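Local coordinates for protein putative mandelate racemase (Salmonella typhimurium, PDB 2O56) that binds magnesium and is probably a dehydratase (hydro-lyase) of the enolase superfamily, although its substrate is unknown, at residues 295-298 with 302-305; 322-327 with 332-337. One frame throughout, in Å; residues are numbered along the deposited sequence.

Contact 1 of 2, residues 295-298 with 302-305; sequences PDIC and GITE
Ile297 meets Gly302 and Ile303 where the loop after strand 292-293 turns into helix 302-314. Its carbonyl O accepts a weak, bent hydrogen bond from Gly302 N, 3.0 Å from Ile297 O with an angle of 121° at the hydrogen. The same oxygen is approached by a C-H of the glycine, Gly302 CA lying 3.1 Å from Ile297 O, which adds a second, softer contact to one acceptor. Beside this polar pair the Ile297 side chain leans over the start of the helix. Its chi1 of -68° turns CG2 anti to the backbone N, and this methyl rests over the face of the peptide between Gly302 and Ile303, with CG2 of Ile297 3.8 Å from Ile303 N. It also touches the Ile303 branch, Ile297 CG2 to Ile303 CG1 at 3.9 Å. Behind Ile297, Asp296 forms an Asx turn: its OD1 takes the Cys298 N-H nearly along the C-O axis, at 2.8 Å from Cys298 N to Asp296 OD1. Farther out, Val333 and Met337 of helix 328-340 and Ile104 of helix 93-114 pack on Ile297. This is a beta-to-alpha connection of the enolase-superfamily barrel. Gly302 has phi 91°, a backbone shape that suits glycine, and with so bent a hydrogen bond the buried junction probably relies as much on apolar packing as on polar pairing.

Contact 2 of 2, residues 322-327 with 332-337; sequences IHVCGG and AVALHM
Ala334 receives two methyl groups from the loop after strand 319-320, and all the contacts between 322-327 and 332-337 are apolar. The tighter comes from Val324, whose CG2 presses on the Ala334 methyl at 3.5 Å from CG2 to CB, closer than usual van der Waals distance. A chi1 of -178° sets Val324 CG1 anti to the backbone N and leaves CG2 as the branch that reaches the helix. Ile322 brings the second methyl, with its CG2 3.9 Å from Ala334 CB. The other branch of the same isoleucine continues one helical turn on: Ile322 CD1 lies 4.2 Å from Met337 CG, and the two side chains cross at about a right angle. Met337 begins by heading for the loop, then bends at chi2 and chi3, which carries its thioether end away toward Ile303 and Val306 of helix 302-314. Loop and helix together make a beta-to-alpha connection of the C-terminal barrel, in which the chain leaves strand 319-320, reaches Gly327 at the N-cap and folds back as helix 328-340 against the residues just left. Among the polar groups, backbone bonds hold the helix itself, such as His336 N to Ala332 O at 3.2 Å and Met337 N to Val333 O at 3.1 Å. The loop is tied elsewhere: Gly327 N donates to Glu43 OE2, and Gly326 O accepts from the hydroxyl of Tyr352. Val324 N makes a weak hydrogen bond to Glu348 OE1.

Contacts 1 and 2 follow each other along the chain as successive beta-to-alpha connections of one barrel, their centres 9 Å apart. Their loops join directly: Asp296 OD2 and His323 ND1 lie 2.6 Å apart in a probable hydrogen bond, and Pro295 O is 2.9 Å from His323 N. The carboxylate that shapes the Asx turn is therefore likely to fix the setting of the imidazole as well, and the pair resembles the His-Asp dyad of mandelate racemase. Packing continues the union, with Ile297 CD1 3.6 Å from Val333 O. His323 reaches the metal site by touching Glu273, a magnesium ligand with Glu221 and Glu247. The apolar contacts stand behind it, the Val324 side chain about 10 Å from the magnesium.

Contact 1 of 2, residues 295-298 with 302-305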
ATOM      1  N   PRO A 295     -15.424  23.887  -5.660  1.00 23.40           N
ATOM      2  CA  PRO A 295     -16.601  23.513  -6.413  1.00 20.52           C
ATOM      3  C   PRO A 295     -17.358  24.762  -6.829  1.00 28.89           C
ATOM      4  O   PRO A 295     -17.401  25.745  -6.087  1.00 24.34           O
ATOM      5  CB  PRO A 295     -17.427  22.668  -5.418  1.00 20.38           C
ATOM      6  CG  PRO A 295     -16.941  23.100  -4.046  1.00 23.12           C
ATOM      7  CD  PRO A 295     -15.504  23.495  -4.237  1.00 23.05           C
ATOM      8  N   ASP A 296     -17.904  24.719  -8.034  1.00 21.87           N
ATOM      9  CA  ASP A 296     -18.843  25.729  -8.520  1.00 24.31           C
ATOM     10  C   ASP A 296     -20.241  25.187  -8.198  1.00 27.63           C
ATOM     11  O   ASP A 296     -20.572  24.088  -8.607  1.00 26.57           O
ATOM     12  CB  ASP A 296     -18.625  25.867 -10.041  1.00 25.40           C
ATOM     13  CG  ASP A 296     -19.469  26.977 -10.683  1.00 32.65           C
ATOM     14  OD1 ASP A 296     -20.695  26.997 -10.509  1.00 32.70           O
ATOM     15  OD2 ASP A 296     -18.902  27.814 -11.415  1.00 38.06           O
ATOM     16  N   ILE A 297     -21.055  25.940  -7.460  1.00 25.82           N
ATOM     17  CA  ILE A 297     -22.374  25.442  -7.061  1.00 24.99           C
ATOM     18  C   ILE A 297     -23.253  25.190  -8.291  1.00 26.64           C
ATOM     19  O   ILE A 297     -24.101  24.315  -8.264  1.00 25.15           O
ATOM     20  CB  ILE A 297     -23.064  26.374  -6.006  1.00 25.51           C
ATOM     21  CG1 ILE A 297     -22.313  26.317  -4.676  1.00 28.95           C
ATOM     22  CG2 ILE A 297     -24.549  25.991  -5.744  1.00 25.72           C
ATOM     23  CD1 ILE A 297     -22.491  27.565  -3.804  1.00 24.79           C
ATOM     24  N   CYS A 298     -23.011  25.930  -9.375  1.00 22.36           N
ATOM     25  CA  CYS A 298     -23.836  25.874 -10.588  1.00 26.17           C
ATOM     26  C   CYS A 298     -23.369  24.803 -11.567  1.00 30.39           C
ATOM     27  O   CYS A 298     -24.079  24.493 -12.533  1.00 23.79           O
ATOM     28  CB  CYS A 298     -23.854  27.231 -11.296  1.00 28.76           C
ATOM     29  SG  CYS A 298     -24.485  28.610 -10.302  1.00 33.69           S
ATOM     30  N   GLY A 302     -24.948  21.576  -7.306  1.00 26.30           N
ATOM     31  CA  GLY A 302     -26.001  22.407  -6.698  1.00 23.29           C
ATOM     32  C   GLY A 302     -25.778  22.574  -5.219  1.00 22.11           C
ATOM     33  O   GLY A 302     -24.752  22.151  -4.678  1.00 22.65           O
ATOM     34  N   ILE A 303     -26.735  23.190  -4.541  1.00 21.60           N
ATOM     35  CA  ILE A 303     -26.579  23.457  -3.111  1.00 21.07           C
ATOM     36  C   ILE A 303     -26.576  22.175  -2.274  1.00 26.44           C
ATOM     37  O   ILE A 303     -25.807  22.036  -1.307  1.00 23.50           O
ATOM     38  CB  ILE A 303     -27.687  24.407  -2.628  1.00 25.22           C
ATOM     39  CG1 ILE A 303     -27.493  25.793  -3.257  1.00 21.31           C
ATOM     40  CG2 ILE A 303     -27.694  24.499  -1.157  1.00 20.72           C
ATOM     41  CD1 ILE A 303     -28.772  26.611  -3.313  1.00 25.05           C
ATOM     42  N   THR A 304     -27.448  21.237  -2.631  1.00 22.52           N
ATOM     43  CA  THR A 304     -27.558  19.994  -1.867  1.00 24.99           C
ATOM     44  C   THR A 304     -26.218  19.255  -1.811  1.00 24.45           C
ATOM     45  O   THR A 304     -25.769  18.840  -0.734  1.00 25.51           O
ATOM     46  CB  THR A 304     -28.651  19.092  -2.430  1.00 23.36           C
ATOM     47  OG1 THR A 304     -29.869  19.841  -2.505  1.00 25.95           O
ATOM     48  CG2 THR A 304     -28.875  17.875  -1.528  1.00 21.10           C
ATOM     49  N   GLU A 305     -25.577  19.129  -2.968  1.00 24.88           N
ATOM     50  CA  GLU A 305     -24.354  18.352  -3.093  1.00 22.19           C
ATOM     51  C   GLU A 305     -23.123  19.157  -2.681  1.00 23.47           C
ATOM     52  O   GLU A 305     -22.215  18.618  -2.030  1.00 21.92           O
ATOM     53  CB  GLU A 305     -24.189  17.812  -4.525  1.00 19.21           C
ATOM     54  CG  GLU A 305     -23.036  16.836  -4.654  1.00 18.57           C
ATOM     55  CD  GLU A 305     -23.325  15.456  -4.087  1.00 27.76           C
ATOM     56  OE1 GLU A 305     -24.447  15.200  -3.583  1.00 23.07           O
ATOM     57  OE2 GLU A 305     -22.405  14.616  -4.123  1.00 25.45           O
TER

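Contact 2 of 2, residues 322-327 with 332-337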
ATOM      1  N   ILE A 322     -15.453  28.756  -3.291  1.00 26.56           N
ATOM      2  CA  ILE A 322     -16.424  28.464  -4.340  1.00 25.04           C
ATOM      3  C   ILE A 322     -15.936  29.043  -5.663  1.00 30.35           C
ATOM      4  O   ILE A 322     -15.489  30.191  -5.723  1.00 28.03           O
ATOM      5  CB  ILE A 322     -17.855  28.979  -3.981  1.00 26.75           C
ATOM      6  CG1 ILE A 322     -18.338  28.348  -2.669  1.00 27.44           C
ATOM      7  CG2 ILE A 322     -18.887  28.604  -5.068  1.00 27.88           C
ATOM      8  CD1 ILE A 322     -18.441  26.829  -2.704  1.00 22.71           C
ATOM      9  N   HIS A 323     -15.963  28.230  -6.712  1.00 23.02           N
ATOM     10  CA  HIS A 323     -15.701  28.740  -8.049  1.00 22.98           C
ATOM     11  C   HIS A 323     -16.910  29.535  -8.529  1.00 25.06           C
ATOM     12  O   HIS A 323     -18.024  29.023  -8.548  1.00 27.28           O
ATOM     13  CB  HIS A 323     -15.395  27.621  -9.043  1.00 24.42           C
ATOM     14  CG  HIS A 323     -15.271  28.104 -10.453  1.00 29.05           C
ATOM     15  ND1 HIS A 323     -16.329  28.101 -11.336  1.00 32.62           N
ATOM     16  CD2 HIS A 323     -14.234  28.673 -11.111  1.00 28.89           C
ATOM     17  CE1 HIS A 323     -15.942  28.626 -12.484  1.00 38.93           C
ATOM     18  NE2 HIS A 323     -14.672  28.975 -12.378  1.00 29.02           N
ATOM     19  N   VAL A 324     -16.691  30.790  -8.909  1.00 25.44           N
ATOM     20  CA  VAL A 324     -17.775  31.621  -9.415  1.00 28.14           C
ATOM     21  C   VAL A 324     -17.387  32.234 -10.755  1.00 34.64           C
ATOM     22  O   VAL A 324     -16.504  33.091 -10.818  1.00 33.50           O
ATOM     23  CB  VAL A 324     -18.164  32.759  -8.424  1.00 28.15           C
ATOM     24  CG1 VAL A 324     -19.343  33.571  -8.970  1.00 29.40           C
ATOM     25  CG2 VAL A 324     -18.544  32.197  -7.067  1.00 30.18           C
ATOM     26  N   CYS A 325     -18.062  31.804 -11.815  1.00 31.49           N
ATOM     27  CA  CYS A 325     -17.975  32.482 -13.120  1.00 30.14           C
ATOM     28  C   CYS A 325     -19.301  32.379 -13.875  1.00 35.49           C
ATOM     29  O   CYS A 325     -19.425  31.651 -14.864  1.00 41.41           O
ATOM     30  CB  CYS A 325     -16.835  31.893 -13.959  1.00 29.17           C
ATOM     31  SG  CYS A 325     -16.331  32.936 -15.379  1.00 37.56           S
ATOM     32  N   GLY A 326     -20.315  33.082 -13.388  1.00 30.26           N
ATOM     33  CA  GLY A 326     -21.565  33.155 -14.136  1.00 33.88           C
ATOM     34  C   GLY A 326     -22.237  34.485 -13.893  1.00 32.01           C
ATOM     35  O   GLY A 326     -21.578  35.509 -13.837  1.00 32.26           O
ATOM     36  N   GLY A 327     -23.552  34.451 -13.722  1.00 30.30           N
ATOM     37  CA  GLY A 327     -24.333  35.664 -13.487  1.00 35.89           C
ATOM     38  C   GLY A 327     -24.524  35.961 -12.016  1.00 37.85           C
ATOM     39  O   GLY A 327     -23.985  35.263 -11.154  1.00 32.66           O
ATOM     40  N   ALA A 332     -24.785  35.114  -5.733  1.00 28.56           N
ATOM     41  CA  ALA A 332     -25.685  34.973  -4.602  1.00 27.21           C
ATOM     42  C   ALA A 332     -25.516  33.651  -3.871  1.00 33.89           C
ATOM     43  O   ALA A 332     -25.310  33.638  -2.648  1.00 28.46           O
ATOM     44  CB  ALA A 332     -27.144  35.141  -5.058  1.00 29.40           C
ATOM     45  N   VAL A 333     -25.596  32.542  -4.607  1.00 30.65           N
ATOM     46  CA  VAL A 333     -25.614  31.240  -3.965  1.00 28.12           C
ATOM     47  C   VAL A 333     -24.255  30.909  -3.373  1.00 26.81           C
ATOM     48  O   VAL A 333     -24.168  30.310  -2.302  1.00 31.44           O
ATOM     49  CB  VAL A 333     -26.159  30.096  -4.878  1.00 30.69           C
ATOM     50  CG1 VAL A 333     -27.460  30.509  -5.484  1.00 27.03           C
ATOM     51  CG2 VAL A 333     -25.181  29.726  -5.977  1.00 35.62           C
ATOM     52  N   ALA A 334     -23.197  31.328  -4.064  1.00 29.27           N
ATOM     53  CA  ALA A 334     -21.846  31.311  -3.503  1.00 23.12           C
ATOM     54  C   ALA A 334     -21.735  32.013  -2.144  1.00 32.06           C
ATOM     55  O   ALA A 334     -21.184  31.457  -1.200  1.00 29.34           O
ATOM     56  CB  ALA A 334     -20.858  31.878  -4.499  1.00 21.65           C
ATOM     57  N   LEU A 335     -22.264  33.233  -2.046  1.00 30.49           N
ATOM     58  CA  LEU A 335     -22.236  33.992  -0.794  1.00 27.02           C
ATOM     59  C   LEU A 335     -22.938  33.313   0.379  1.00 26.91           C
ATOM     60  O   LEU A 335     -22.443  33.371   1.502  1.00 29.75           O
ATOM     61  CB  LEU A 335     -22.777  35.412  -0.995  1.00 29.46           C
ATOM     62  CG  LEU A 335     -21.985  36.249  -1.994  1.00 27.76           C
ATOM     63  CD1 LEU A 335     -22.658  37.594  -2.187  1.00 29.88           C
ATOM     64  CD2 LEU A 335     -20.518  36.409  -1.570  1.00 27.15           C
ATOM     65  N   HIS A 336     -24.090  32.692   0.112  1.00 19.65           N
ATOM     66  CA  HIS A 336     -24.803  31.902   1.100  1.00 24.61           C
ATOM     67  C   HIS A 336     -24.025  30.689   1.608  1.00 27.13           C
ATOM     68  O   HIS A 336     -23.973  30.424   2.816  1.00 27.40           O
ATOM     69  CB  HIS A 336     -26.152  31.448   0.527  1.00 21.77           C
ATOM     70  CG  HIS A 336     -27.164  32.553   0.399  1.00 34.30           C
ATOM     71  ND1 HIS A 336     -27.824  33.088   1.485  1.00 32.05           N
ATOM     72  CD2 HIS A 336     -27.619  33.227  -0.685  1.00 37.36           C
ATOM     73  CE1 HIS A 336     -28.635  34.048   1.077  1.00 34.69           C
ATOM     74  NE2 HIS A 336     -28.535  34.148  -0.237  1.00 30.17           N
ATOM     75  N   MET A 337     -23.435  29.934   0.694  1.00 27.61           N
ATOM     76  CA  MET A 337     -22.665  28.752   1.082  1.00 22.62           C
ATOM     77  C   MET A 337     -21.470  29.212   1.899  1.00 22.58           C
ATOM     78  O   MET A 337     -21.193  28.677   2.961  1.00 25.57           O
ATOM     79  CB  MET A 337     -22.185  27.998  -0.165  1.00 25.12           C
ATOM     80  CG  MET A 337     -21.531  26.601   0.103  1.00 23.57           C
ATOM     81  SD  MET A 337     -22.689  25.347   0.672  1.00 27.61           S
ATOM     82  CE  MET A 337     -23.652  25.056  -0.808  1.00 23.83           C
TER